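Local structure of stage III sporulation protein AF (Bacillus subtilis, 6DCS) at residues V38-L43 against S59-P64; K25-R30 against D104-G109. The protein is a component of a sporulation-essential channel, in which this domain, a ring-building motif related to those of secretion systems, probably takes part in ring assembly. One frame throughout, in Å; residues are numbered along the deposited sequence.

Contact 1: residues V38-L43 against S59-P64; sequences VGRIKL and SVYMAP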
loop_
_atom_site.group_PDB
_atom_site.type_symbol
_atom_site.label_atom_id
_atom_site.label_comp_id
_atom_site.label_asym_id
_atom_site.label_seq_id
_atom_site.Cartn_x
_atom_site.Cartn_y
_atom_site.Cartn_z
ATOM N N VAL A 38 -1.717 5.149 -5.873
ATOM C CA VAL A 38 -2.074 4.752 -4.521
ATOM C C VAL A 38 -3.585 4.862 -4.393
ATOM O O VAL A 38 -4.188 5.873 -4.788
ATOM C CB VAL A 38 -1.300 5.601 -3.498
ATOM C CG1 VAL A 38 0.154 5.713 -3.932
ATOM C CG2 VAL A 38 -1.885 7.002 -3.381
ATOM N N GLY A 39 -4.216 3.788 -3.916
ATOM C CA GLY A 39 -5.659 3.738 -3.758
ATOM C C GLY A 39 -6.133 3.652 -2.313
ATOM O O GLY A 39 -6.341 4.669 -1.652
ATOM N N ARG A 40 -6.347 2.458 -1.797
ATOM C CA ARG A 40 -6.635 2.369 -0.378
ATOM C C ARG A 40 -5.337 2.470 0.418
ATOM O O ARG A 40 -4.276 2.017 -0.021
ATOM C CB ARG A 40 -7.373 1.062 -0.051
ATOM C CG ARG A 40 -8.872 1.033 -0.423
ATOM C CD ARG A 40 -9.463 -0.398 -0.329
ATOM N NE ARG A 40 -8.729 -1.341 -1.177
ATOM C CZ ARG A 40 -8.767 -1.362 -2.514
ATOM N NH1 ARG A 40 -9.551 -0.517 -3.177
ATOM N NH2 ARG A 40 -8.041 -2.251 -3.195
ATOM N N ILE A 41 -5.432 3.085 1.595
ATOM C CA ILE A 41 -4.381 3.075 2.605
ATOM C C ILE A 41 -5.056 2.806 3.939
ATOM O O ILE A 41 -5.980 3.533 4.311
ATOM C CB ILE A 41 -3.622 4.417 2.646
ATOM C CG1 ILE A 41 -2.913 4.683 1.325
ATOM C CG2 ILE A 41 -2.566 4.438 3.737
ATOM C CD1 ILE A 41 -2.138 6.017 1.276
ATOM N N LYS A 42 -4.605 1.768 4.657
ATOM C CA LYS A 42 -5.224 1.345 5.924
ATOM C C LYS A 42 -4.188 1.416 7.056
ATOM O O LYS A 42 -3.219 0.639 7.068
ATOM C CB LYS A 42 -5.779 -0.087 5.831
ATOM C CG LYS A 42 -6.936 -0.354 4.837
ATOM C CD LYS A 42 -7.678 -1.675 5.161
ATOM C CE LYS A 42 -7.421 -2.818 4.156
ATOM N NZ LYS A 42 -7.249 -4.197 4.772
ATOM N N LEU A 43 -4.397 2.290 8.042
ATOM C CA LEU A 43 -3.523 2.277 9.211
ATOM C C LEU A 43 -4.161 1.535 10.398
ATOM O O LEU A 43 -5.388 1.438 10.534
ATOM C CB LEU A 43 -3.130 3.702 9.622
ATOM C CG LEU A 43 -2.049 4.466 8.810
ATOM C CD1 LEU A 43 -2.497 4.761 7.414
ATOM C CD2 LEU A 43 -1.795 5.783 9.462
ATOM N N SER A 59 -1.209 -0.628 5.348
ATOM C CA SER A 59 -1.489 -1.374 4.133
ATOM C C SER A 59 -1.728 -0.428 2.958
ATOM O O SER A 59 -2.458 0.563 3.083
ATOM C CB SER A 59 -2.688 -2.275 4.343
ATOM O OG SER A 59 -2.238 -3.477 4.926
ATOM N N VAL A 60 -1.122 -0.746 1.813
ATOM C CA VAL A 60 -1.247 0.072 0.610
ATOM C C VAL A 60 -1.704 -0.768 -0.577
ATOM O O VAL A 60 -1.105 -1.802 -0.887
ATOM C CB VAL A 60 0.064 0.781 0.255
ATOM C CG1 VAL A 60 -0.216 1.816 -0.808
ATOM C CG2 VAL A 60 0.680 1.411 1.497
ATOM N N TYR A 61 -2.736 -0.295 -1.262
ATOM C CA TYR A 61 -3.318 -0.985 -2.401
ATOM C C TYR A 61 -3.031 -0.136 -3.627
ATOM O O TYR A 61 -3.480 1.013 -3.702
ATOM C CB TYR A 61 -4.823 -1.210 -2.178
ATOM C CG TYR A 61 -5.130 -2.158 -1.006
ATOM C CD1 TYR A 61 -5.088 -1.712 0.312
ATOM C CD2 TYR A 61 -5.432 -3.496 -1.221
ATOM C CE1 TYR A 61 -5.339 -2.576 1.383
ATOM C CE2 TYR A 61 -5.679 -4.352 -0.172
ATOM C CZ TYR A 61 -5.637 -3.900 1.137
ATOM O OH TYR A 61 -5.894 -4.795 2.186
ATOM N N MET A 62 -2.243 -0.686 -4.558
ATOM C CA MET A 62 -1.703 0.062 -5.688
ATOM C C MET A 62 -2.546 -0.200 -6.922
ATOM O O MET A 62 -2.912 -1.345 -7.190
ATOM C CB MET A 62 -0.254 -0.330 -5.955
ATOM C CG MET A 62 0.743 0.297 -4.979
ATOM S SD MET A 62 0.401 1.996 -4.486
ATOM C CE MET A 62 0.972 2.894 -5.939
ATOM N N ALA A 63 -2.816 0.810 -7.645
ATOM C CA ALA A 63 -3.828 0.790 -8.691
ATOM C C ALA A 63 -3.202 0.612 -10.069
ATOM O O ALA A 63 -2.046 0.986 -10.284
ATOM C CB ALA A 63 -4.638 2.086 -8.667
ATOM N N PRO A 64 -3.963 0.060 -11.021
ATOM C CA PRO A 64 -3.403 -0.149 -12.371
ATOM C C PRO A 64 -3.049 1.142 -13.102
ATOM O O PRO A 64 -1.982 1.216 -13.722
ATOM C CB PRO A 64 -4.521 -0.919 -13.088
ATOM C CG PRO A 64 -5.774 -0.534 -12.355
ATOM C CD PRO A 64 -5.354 -0.422 -10.921
#
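Val38 to Lys42 pair antiparallel with Ser59 to Met62 in a beta hairpin at the centre of a ring-building-motif domain, and they illustrate how a beta bulge is fitted into a sheet. The short strand axes run 4.7 Å apart with their directions 155° from each other. Val38 pairs with Met62 and Ile41 with Val60, both non-hydrogen-bonded pairs, while Lys42 and Ser59 close a hydrogen-bonded one. Between the Val38-Met62 and Ile41-Val60 pairs the register slips by one residue, and Gly39 and Arg40 share Tyr61 as their partner: Gly39 N donates to Tyr61 O at 2.9 Å, and Tyr61 N returns a bond to Arg40 O at 3.0 Å.

Tyr61 is also gripped by two cationic side chains. Arg40, bent at chi3, lays its NE over one ring face near the rim, and CZ stands 4.6 Å from the Tyr61 ring centroid. This cation-pi contact is off-centre, with the guanidinium and ring planes 54° apart. Lys42 bends at both chi3 and chi4 to bring its ammonium to the phenol oxygen, where NZ donates to Tyr61 OH at 3.0 Å. On the other face of the sheet, Met62 curls at chi2 and chi3, laying its methyl CE 3.6 Å from Val38 CG1.

That apolar face lies beneath two helices: Val38 and Ile41 meet helix 11-30, whereas Val60 and Met62 meet helix 81-106. Strand 113-116 flanks strand 55-63 on its other edge, and its His116 stacks on the Tyr61 ring.

Contact 2: residues K25-R30 against D104-G109; sequences KKAEER and DIWEIG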
loop_
_atom_site.group_PDB
_atom_site.type_symbol
_atom_site.label_atom_id
_atom_site.label_comp_id
_atom_site.label_asym_id
_atom_site.label_seq_id
_atom_site.Cartn_x
_atom_site.Cartn_y
_atom_site.Cartn_z
ATOM N N LYS A 25 -1.382 12.160 0.798
ATOM C CA LYS A 25 -0.904 13.226 -0.071
ATOM C C LYS A 25 0.556 13.001 -0.437
ATOM O O LYS A 25 0.893 12.883 -1.619
ATOM C CB LYS A 25 -1.113 14.604 0.584
ATOM C CG LYS A 25 -2.337 15.360 0.030
ATOM C CD LYS A 25 -3.024 16.285 1.062
ATOM C CE LYS A 25 -4.562 16.104 1.075
ATOM N NZ LYS A 25 -5.268 16.938 2.102
ATOM N N LYS A 26 1.422 12.872 0.573
ATOM C CA LYS A 26 2.851 12.724 0.328
ATOM C C LYS A 26 3.144 11.543 -0.587
ATOM O O LYS A 26 4.048 11.609 -1.426
ATOM C CB LYS A 26 3.598 12.559 1.638
ATOM C CG LYS A 26 4.964 13.162 1.685
ATOM C CD LYS A 26 4.923 14.680 1.840
ATOM C CE LYS A 26 6.301 15.287 2.188
ATOM N NZ LYS A 26 6.172 16.748 2.542
ATOM N N ALA A 27 2.397 10.456 -0.466
ATOM C CA ALA A 27 2.606 9.394 -1.435
ATOM C C ALA A 27 2.191 9.855 -2.822
ATOM O O ALA A 27 2.973 9.757 -3.776
ATOM C CB ALA A 27 1.845 8.136 -1.042
ATOM N N GLU A 28 0.983 10.412 -2.942
ATOM C CA GLU A 28 0.489 10.829 -4.248
ATOM C C GLU A 28 1.484 11.707 -4.993
ATOM O O GLU A 28 1.467 11.723 -6.224
ATOM C CB GLU A 28 -0.848 11.556 -4.103
ATOM C CG GLU A 28 -2.031 10.666 -4.381
ATOM C CD GLU A 28 -3.284 11.113 -3.648
ATOM O OE1 GLU A 28 -4.136 10.238 -3.325
ATOM O OE2 GLU A 28 -3.423 12.339 -3.413
ATOM N N GLU A 29 2.360 12.416 -4.282
ATOM C CA GLU A 29 3.370 13.222 -4.955
ATOM C C GLU A 29 4.303 12.365 -5.817
ATOM O O GLU A 29 4.534 12.688 -6.987
ATOM C CB GLU A 29 4.147 14.020 -3.919
ATOM C CG GLU A 29 3.445 15.310 -3.525
ATOM C CD GLU A 29 4.405 16.303 -2.882
ATOM O OE1 GLU A 29 5.206 15.866 -2.014
ATOM O OE2 GLU A 29 4.385 17.505 -3.272
ATOM N N ARG A 30 4.818 11.250 -5.282
ATOM C CA ARG A 30 5.716 10.409 -6.077
ATOM C C ARG A 30 4.990 9.468 -7.042
ATOM O O ARG A 30 5.589 9.026 -8.028
ATOM C CB ARG A 30 6.629 9.594 -5.164
ATOM C CG ARG A 30 7.935 10.320 -4.741
ATOM C CD ARG A 30 7.709 11.771 -4.288
ATOM N NE ARG A 30 8.822 12.311 -3.491
ATOM C CZ ARG A 30 8.765 13.420 -2.745
ATOM N NH1 ARG A 30 7.641 14.130 -2.694
ATOM N NH2 ARG A 30 9.831 13.822 -2.042
ATOM N N ASP A 104 11.230 5.082 1.904
ATOM C CA ASP A 104 12.017 6.297 1.767
ATOM C C ASP A 104 11.137 7.541 1.889
ATOM O O ASP A 104 11.414 8.435 2.692
ATOM C CB ASP A 104 12.761 6.271 0.423
ATOM C CG ASP A 104 13.925 5.272 0.408
ATOM O OD1 ASP A 104 14.349 4.830 1.510
ATOM O OD2 ASP A 104 14.399 4.898 -0.699
ATOM N N ILE A 105 10.072 7.622 1.088
ATOM C CA ILE A 105 9.250 8.833 1.060
ATOM C C ILE A 105 8.783 9.209 2.462
ATOM O O ILE A 105 8.866 10.376 2.875
ATOM C CB ILE A 105 8.032 8.627 0.148
ATOM C CG1 ILE A 105 8.461 8.416 -1.289
ATOM C CG2 ILE A 105 7.086 9.826 0.264
ATOM C CD1 ILE A 105 7.333 7.918 -2.171
ATOM N N TRP A 106 8.246 8.227 3.203
ATOM C CA TRP A 106 7.617 8.502 4.470
ATOM C C TRP A 106 8.598 8.524 5.628
ATOM O O TRP A 106 8.200 8.881 6.750
ATOM C CB TRP A 106 6.570 7.443 4.732
ATOM C CG TRP A 106 5.356 7.573 3.930
ATOM C CD1 TRP A 106 4.833 8.716 3.384
ATOM C CD2 TRP A 106 4.473 6.511 3.582
ATOM N NE1 TRP A 106 3.663 8.414 2.716
ATOM C CE2 TRP A 106 3.424 7.067 2.830
ATOM C CE3 TRP A 106 4.485 5.140 3.810
ATOM C CZ2 TRP A 106 2.384 6.292 2.317
ATOM C CZ3 TRP A 106 3.449 4.378 3.307
ATOM C CH2 TRP A 106 2.418 4.953 2.566
ATOM N N GLU A 107 9.845 8.144 5.383
ATOM C CA GLU A 107 10.857 7.975 6.419
ATOM C C GLU A 107 10.300 7.120 7.553
ATOM O O GLU A 107 10.156 7.547 8.697
ATOM C CB GLU A 107 11.381 9.318 6.910
ATOM C CG GLU A 107 11.877 10.191 5.773
ATOM C CD GLU A 107 12.892 11.219 6.231
ATOM O OE1 GLU A 107 14.106 10.919 6.087
ATOM O OE2 GLU A 107 12.489 12.308 6.721
ATOM N N ILE A 108 9.976 5.886 7.180
ATOM C CA ILE A 108 9.402 4.877 8.059
ATOM C C ILE A 108 9.902 3.510 7.617
ATOM O O ILE A 108 9.912 3.215 6.411
ATOM C CB ILE A 108 7.859 4.906 8.030
ATOM C CG1 ILE A 108 7.322 6.119 8.763
ATOM C CG2 ILE A 108 7.288 3.663 8.636
ATOM C CD1 ILE A 108 5.965 6.558 8.255
ATOM N N GLY A 109 10.273 2.682 8.571
ATOM C CA GLY A 109 10.856 1.390 8.236
ATOM C C GLY A 109 9.881 0.516 7.479
ATOM O O GLY A 109 8.684 0.459 7.780
#
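Ile105 reaches toward helix 11-30 as Arg30 reaches back alongside it, the two chains running in opposite senses, and beside them the Trp106 indole turns an edge toward Lys26 while Ala27 meets it obliquely. This helix-to-helix contact is a compact example of an interface that rests mainly on side-chain packing: no hydrogen bond passes between the two segments themselves.

Ile105 divides its branches between two residues of helix 11-30. With CG1 beside the backbone N (chi1 -64°) and the chain then extended, CD1 is carried to the base of the arginine, 3.5 Å from Arg30 CB and 3.6 Å from Arg30 CG. The other branch, CG2, lies 3.9 Å from the carbonyl oxygen of Lys26. Arg30 bends at chi2 (46°), and its NH1 forms a salt bridge of 3.1 Å with OE1 of the preceding residue, Glu29. The aliphatic beginning of Arg30 is thus what packs on the isoleucine, while the charge is engaged by its neighbour.

Trp106 works differently. Lys26 CB sits at the edge of the indole, near its plane, 4.3 Å from Trp106 NE1; Lys26 CG still meets Ile105 CG2, and only the far end of the lysine turns off. Ala27 CB comes within 3.9 Å of Trp106 CZ2. The indole N-H is satisfied by a hydrogen bond to Leu23 O, an adjacent polar tie between the ring and the backbone of the helix it packs on.

Just beyond the tryptophan, helix 81-106 ends in a Schellman motif, with Glu107 at positive phi. Both helices rest on the sheet here, Ala27 and Glu28 touching Val38 of strand 37-45, and Trp106 covering Ile58 and Val60 of strand 55-63.

Overall arrangement
The two contacts show a small alpha/beta domain closing on itself. Contact 1 joins neighbouring strands, whereas contact 2 joins the helix that precedes the hairpin to the one that follows it, so contact 1 is nested within the chain loop that contact 2 closes. Their centres are 13 Å apart, yet they meet directly through side-chain packing, by the aliphatic part of Glu28 in one case: Val38 CG2 lies 3.8 Å from Glu28 CG, Val38 CG1 4.1 Å from Ala27 CB, and Val60 CG2 4.1 Å from Trp106 CH2. Each strand of the hairpin thus touches the helix adjacent to it in sequence. The order helix-strand-strand-helix-strand, with both helices on one face of the sheet, fits the ring-building-motif fold.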